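Local coordinates for protein NtrC family transcriptional regulator (Clostridium acetobutylicum ATCC 824, PDB 2Q5C) that probably acts as a transcriptional activator of the NtrC family, the present chain being its N-terminal PrpR-type domain, which precedes the PAS and AAA regions, at residues S4-L17 against F29-A41. Sequence-based numbering, arbitrary orientation.
Sequences SLKIALISQNENLL and FIPITKTASLTRA. With SO4 (sulfate ion), chain F; SO4 (sulfate ion), chain D.
With CG set between its backbone N and carbonyl carbon (chi1 65°), Phe29 turns one ring face to Ile7, whose CG1 branch, anti to its own carbonyl carbon (chi1 -52°), brings CD1 over the ring centre, 3.9 Å from the centroid, a CH-pi contact. The ring also meets that of Phe20, and the Phe29 side chain touches Ala24, both on helix 14-27. Strands 6-11 and 30-35 run parallel. Leu5, Ile7 and Leu9 accept from Ile30, Ile32 and Lys34, and Ile7, Leu9 and Ser11 donate back to the same three; Ile30 N reaches Leu5 O at 2.8 Å. On the sheet face of Ala8 and Ile10, Ile32 CB lies 4.0 Å from Ala8 CB, and Ile10 CG2 meets Ala41 CB of helix 38-48 at 3.7 Å. On the other face, Leu17 from helix 14-27 lays CD2 3.8 Å from Thr33 CB and CD1 against Thr35 OG1. Water 1 donates to Glu14 OE2 and joins it to Thr35 OG1, while Thr35 N gives a nearly straight 2.9 Å bond (174°) to O1 of a sulfate, probably from the crystallisation liquor. The contact thus joins two strands of a beta-alpha-beta unit, apolar side chains packing them against helices 38-48 and 14-27 on opposite faces.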
loop_
_atom_site.group_PDB
_atom_site.type_symbol
_atom_site.label_atom_id
_atom_site.label_comp_id
_atom_site.label_asym_id
_atom_site.label_seq_id
_atom_site.Cartn_x
_atom_site.Cartn_y
_atom_site.Cartn_z
ATOM N N SER A 4 12.350 -20.495 15.491
ATOM C CA SER A 4 12.544 -19.226 14.779
ATOM C C SER A 4 11.231 -18.738 14.182
ATOM O O SER A 4 10.474 -19.516 13.601
ATOM C CB SER A 4 13.493 -19.436 13.611
ATOM O OG SER A 4 14.729 -19.960 14.006
ATOM N N LEU A 5 10.971 -17.448 14.334
ATOM C CA LEU A 5 9.820 -16.855 13.654
ATOM C C LEU A 5 10.218 -16.330 12.292
ATOM O O LEU A 5 11.310 -15.810 12.115
ATOM C CB LEU A 5 9.223 -15.733 14.495
ATOM C CG LEU A 5 8.729 -16.155 15.892
ATOM C CD1 LEU A 5 8.204 -14.960 16.697
ATOM C CD2 LEU A 5 7.689 -17.258 15.786
ATOM N N LYS A 6 9.291 -16.460 11.356
ATOM C CA LYS A 6 9.509 -16.024 9.970
ATOM C C LYS A 6 8.353 -15.154 9.538
ATOM O O LYS A 6 7.186 -15.554 9.658
ATOM C CB LYS A 6 9.597 -17.226 9.051
ATOM C CG LYS A 6 10.732 -18.205 9.423
ATOM C CD LYS A 6 10.793 -19.398 8.478
ATOM C CE LYS A 6 11.117 -19.012 7.049
ATOM N NZ LYS A 6 11.194 -20.245 6.196
ATOM N N ILE A 7 8.657 -13.940 9.085
ATOM C CA ILE A 7 7.620 -13.015 8.633
ATOM C C ILE A 7 7.976 -12.498 7.268
ATOM O O ILE A 7 9.109 -12.012 7.046
ATOM C CB ILE A 7 7.417 -11.832 9.606
ATOM C CG1 ILE A 7 7.199 -12.327 11.037
ATOM C CG2 ILE A 7 6.253 -10.922 9.138
ATOM C CD1 ILE A 7 7.045 -11.194 12.039
ATOM N N ALA A 8 7.015 -12.584 6.358
ATOM C CA ALA A 8 7.167 -12.050 5.002
ATOM C C ALA A 8 6.538 -10.689 4.863
ATOM O O ALA A 8 5.406 -10.489 5.270
ATOM C CB ALA A 8 6.561 -12.965 3.969
ATOM N N LEU A 9 7.263 -9.757 4.253
ATOM C CA LEU A 9 6.710 -8.470 3.818
ATOM C C LEU A 9 6.586 -8.510 2.325
ATOM O O LEU A 9 7.571 -8.785 1.637
ATOM C CB LEU A 9 7.628 -7.303 4.254
ATOM C CG LEU A 9 7.214 -5.959 3.628
ATOM C CD1 LEU A 9 5.913 -5.470 4.227
ATOM C CD2 LEU A 9 8.303 -4.934 3.931
ATOM N N ILE A 10 5.386 -8.240 1.797
ATOM C CA ILE A 10 5.150 -8.242 0.352
ATOM C C ILE A 10 4.697 -6.826 0.011
ATOM O O ILE A 10 3.672 -6.354 0.524
ATOM C CB ILE A 10 4.094 -9.285 -0.075
ATOM C CG1 ILE A 10 4.533 -10.667 0.427
ATOM C CG2 ILE A 10 3.931 -9.235 -1.611
ATOM C CD1 ILE A 10 3.530 -11.813 0.125
ATOM N N SER A 11 5.501 -6.126 -0.784
ATOM C CA SER A 11 5.295 -4.694 -0.988
ATOM C C SER A 11 5.998 -4.331 -2.281
ATOM O O SER A 11 6.855 -5.067 -2.737
ATOM C CB SER A 11 5.960 -3.962 0.187
ATOM O OG SER A 11 5.933 -2.545 0.024
ATOM N N GLN A 12 5.652 -3.188 -2.849
ATOM C CA GLN A 12 6.438 -2.634 -3.958
ATOM C C GLN A 12 7.245 -1.420 -3.502
ATOM O O GLN A 12 7.905 -0.778 -4.330
ATOM C CB GLN A 12 5.529 -2.245 -5.118
ATOM C CG GLN A 12 4.800 -3.405 -5.735
ATOM C CD GLN A 12 3.987 -2.962 -6.906
ATOM O OE1 GLN A 12 2.948 -2.296 -6.754
ATOM N NE2 GLN A 12 4.462 -3.291 -8.085
ATOM N N ASN A 13 7.216 -1.118 -2.207
ATOM C CA ASN A 13 7.850 0.081 -1.668
ATOM C C ASN A 13 9.287 -0.267 -1.282
ATOM O O ASN A 13 9.515 -0.993 -0.308
ATOM C CB ASN A 13 7.052 0.565 -0.458
ATOM C CG ASN A 13 7.392 1.960 -0.059
ATOM O OD1 ASN A 13 8.398 2.189 0.600
ATOM N ND2 ASN A 13 6.549 2.927 -0.473
ATOM N N GLU A 14 10.250 0.240 -2.046
ATOM C CA GLU A 14 11.658 -0.086 -1.821
ATOM C C GLU A 14 12.143 0.318 -0.438
ATOM O O GLU A 14 12.959 -0.387 0.167
ATOM C CB GLU A 14 12.551 0.522 -2.909
ATOM C CG GLU A 14 12.252 -0.010 -4.314
ATOM C CD GLU A 14 12.417 -1.533 -4.460
ATOM O OE1 GLU A 14 13.392 -2.102 -3.910
ATOM O OE2 GLU A 14 11.575 -2.175 -5.139
ATOM N N ASN A 15 11.640 1.433 0.083
ATOM C CA ASN A 15 12.097 1.889 1.396
ATOM C C ASN A 15 11.675 0.918 2.490
ATOM O O ASN A 15 12.475 0.568 3.371
ATOM C CB ASN A 15 11.581 3.292 1.697
ATOM C CG ASN A 15 12.377 4.361 0.973
ATOM O OD1 ASN A 15 13.405 4.081 0.333
ATOM N ND2 ASN A 15 11.910 5.602 1.072
ATOM N N LEU A 16 10.430 0.452 2.410
ATOM C CA LEU A 16 9.933 -0.554 3.350
ATOM C C LEU A 16 10.676 -1.843 3.205
ATOM O O LEU A 16 11.033 -2.451 4.206
ATOM C CB LEU A 16 8.433 -0.834 3.199
ATOM C CG LEU A 16 7.402 0.233 3.565
ATOM C CD1 LEU A 16 6.000 -0.318 3.372
ATOM C CD2 LEU A 16 7.616 0.669 4.997
ATOM N N LEU A 17 10.908 -2.264 1.959
ATOM C CA LEU A 17 11.586 -3.533 1.728
ATOM C C LEU A 17 13.002 -3.513 2.266
ATOM O O LEU A 17 13.457 -4.506 2.809
ATOM C CB LEU A 17 11.581 -3.926 0.241
ATOM C CG LEU A 17 10.174 -4.207 -0.343
ATOM C CD1 LEU A 17 10.171 -4.175 -1.877
ATOM C CD2 LEU A 17 9.623 -5.546 0.169
ATOM N N PHE A 29 13.447 -11.955 14.246
ATOM C CA PHE A 29 12.718 -12.880 13.369
ATOM C C PHE A 29 13.440 -12.916 12.028
ATOM O O PHE A 29 14.242 -12.026 11.729
ATOM C CB PHE A 29 11.225 -12.523 13.202
ATOM C CG PHE A 29 10.979 -11.212 12.506
ATOM C CD1 PHE A 29 10.924 -11.161 11.118
ATOM C CD2 PHE A 29 10.805 -10.037 13.241
ATOM C CE1 PHE A 29 10.682 -9.945 10.457
ATOM C CE2 PHE A 29 10.569 -8.811 12.593
ATOM C CZ PHE A 29 10.510 -8.766 11.209
ATOM N N ILE A 30 13.185 -13.953 11.240
ATOM C CA ILE A 30 13.781 -14.110 9.924
ATOM C C ILE A 30 12.905 -13.348 8.956
ATOM O O ILE A 30 11.724 -13.656 8.845
ATOM C CB ILE A 30 13.851 -15.606 9.504
ATOM C CG1 ILE A 30 14.646 -16.423 10.538
ATOM C CG2 ILE A 30 14.432 -15.724 8.104
ATOM C CD1 ILE A 30 14.414 -17.908 10.435
ATOM N N PRO A 31 13.465 -12.377 8.218
ATOM C CA PRO A 31 12.676 -11.648 7.232
ATOM C C PRO A 31 12.654 -12.326 5.885
ATOM O O PRO A 31 13.663 -12.888 5.427
ATOM C CB PRO A 31 13.439 -10.335 7.095
ATOM C CG PRO A 31 14.906 -10.741 7.299
ATOM C CD PRO A 31 14.870 -11.891 8.269
ATOM N N ILE A 32 11.516 -12.225 5.217
ATOM C CA ILE A 32 11.368 -12.591 3.821
ATOM C C ILE A 32 10.789 -11.353 3.167
ATOM O O ILE A 32 9.842 -10.778 3.705
ATOM C CB ILE A 32 10.416 -13.803 3.627
ATOM C CG1 ILE A 32 11.015 -15.064 4.277
ATOM C CG2 ILE A 32 10.197 -14.056 2.146
ATOM C CD1 ILE A 32 10.693 -15.271 5.770
ATOM N N THR A 33 11.347 -10.891 2.063
ATOM C CA THR A 33 10.763 -9.765 1.320
ATOM C C THR A 33 10.472 -10.187 -0.105
ATOM O O THR A 33 11.258 -10.938 -0.708
ATOM C CB THR A 33 11.658 -8.520 1.317
ATOM O OG1 THR A 33 12.923 -8.866 0.747
ATOM C CG2 THR A 33 11.871 -7.983 2.721
ATOM N N LYS A 34 9.334 -9.744 -0.631
ATOM C CA LYS A 34 8.948 -10.043 -2.010
ATOM C C LYS A 34 8.314 -8.802 -2.596
ATOM O O LYS A 34 7.542 -8.096 -1.936
ATOM C CB LYS A 34 7.942 -11.209 -2.093
ATOM C CG LYS A 34 8.445 -12.518 -1.461
ATOM C CD LYS A 34 9.529 -13.207 -2.327
ATOM C CE LYS A 34 10.004 -14.499 -1.673
ATOM N NZ LYS A 34 11.271 -15.062 -2.282
ATOM N N THR A 35 8.631 -8.526 -3.857
ATOM C CA THR A 35 8.152 -7.334 -4.510
ATOM C C THR A 35 6.958 -7.699 -5.365
ATOM O O THR A 35 7.109 -8.363 -6.413
ATOM C CB THR A 35 9.284 -6.714 -5.376
ATOM O OG1 THR A 35 10.385 -6.399 -4.517
ATOM C CG2 THR A 35 8.811 -5.443 -6.086
ATOM N N ALA A 36 5.774 -7.301 -4.910
ATOM C CA ALA A 36 4.545 -7.664 -5.624
ATOM C C ALA A 36 3.364 -6.894 -5.081
ATOM O O ALA A 36 3.432 -6.352 -3.986
ATOM C CB ALA A 36 4.281 -9.176 -5.466
ATOM N N SER A 37 2.256 -6.901 -5.842
ATOM C CA SER A 37 0.993 -6.341 -5.355
ATOM C C SER A 37 -0.204 -7.170 -5.841
ATOM O O SER A 37 -0.085 -7.978 -6.787
ATOM C CB SER A 37 0.808 -4.886 -5.838
ATOM O OG SER A 37 0.583 -4.874 -7.246
ATOM N N LEU A 38 -1.336 -6.932 -5.195
ATOM C CA LEU A 38 -2.639 -7.405 -5.673
ATOM C C LEU A 38 -2.672 -8.908 -5.975
ATOM O O LEU A 38 -2.210 -9.707 -5.141
ATOM C CB LEU A 38 -3.112 -6.548 -6.839
ATOM C CG LEU A 38 -3.162 -5.039 -6.527
ATOM C CD1 LEU A 38 -3.659 -4.270 -7.753
ATOM C CD2 LEU A 38 -3.994 -4.696 -5.316
ATOM N N THR A 39 -3.214 -9.323 -7.120
ATOM C CA THR A 39 -3.345 -10.779 -7.373
ATOM C C THR A 39 -1.996 -11.491 -7.379
ATOM O O THR A 39 -1.841 -12.570 -6.783
ATOM C CB THR A 39 -4.142 -11.052 -8.664
ATOM O OG1 THR A 39 -5.445 -10.492 -8.506
ATOM C CG2 THR A 39 -4.248 -12.560 -8.939
ATOM N N ARG A 40 -0.987 -10.905 -8.014
ATOM C CA ARG A 40 0.330 -11.539 -8.033
ATOM C C ARG A 40 0.895 -11.703 -6.611
ATOM O O ARG A 40 1.487 -12.746 -6.297
ATOM C CB ARG A 40 1.272 -10.709 -8.896
ATOM C CG ARG A 40 2.651 -11.244 -8.927
ATOM C CD ARG A 40 3.422 -10.711 -10.109
ATOM N NE ARG A 40 4.800 -11.195 -10.044
ATOM C CZ ARG A 40 5.763 -10.596 -9.353
ATOM N NH1 ARG A 40 5.502 -9.481 -8.675
ATOM N NH2 ARG A 40 6.987 -11.110 -9.335
ATOM N N ALA A 41 0.699 -10.692 -5.750
ATOM C CA ALA A 41 1.084 -10.804 -4.341
ATOM C C ALA A 41 0.366 -11.927 -3.634
ATOM O O ALA A 41 0.986 -12.625 -2.836
ATOM C CB ALA A 41 0.865 -9.478 -3.603
HETATM S S SO4 F . 11.680 -10.175 -5.178
HETATM O O1 SO4 F . 10.255 -10.510 -5.222
HETATM O O2 SO4 F . 12.144 -9.863 -6.531
HETATM O O3 SO4 F . 11.912 -9.001 -4.343
HETATM O O4 SO4 F . 12.419 -11.328 -4.656
HETATM S S SO4 D . 10.784 -18.827 -1.888
HETATM O O1 SO4 D . 9.941 -18.300 -2.965
HETATM O O2 SO4 D . 11.862 -19.593 -2.515
HETATM O O3 SO4 D . 11.314 -17.729 -1.110
HETATM O O4 SO4 D . 9.987 -19.698 -1.015
HETATM O O HOH W 1 12.258 -4.681 -5.016
#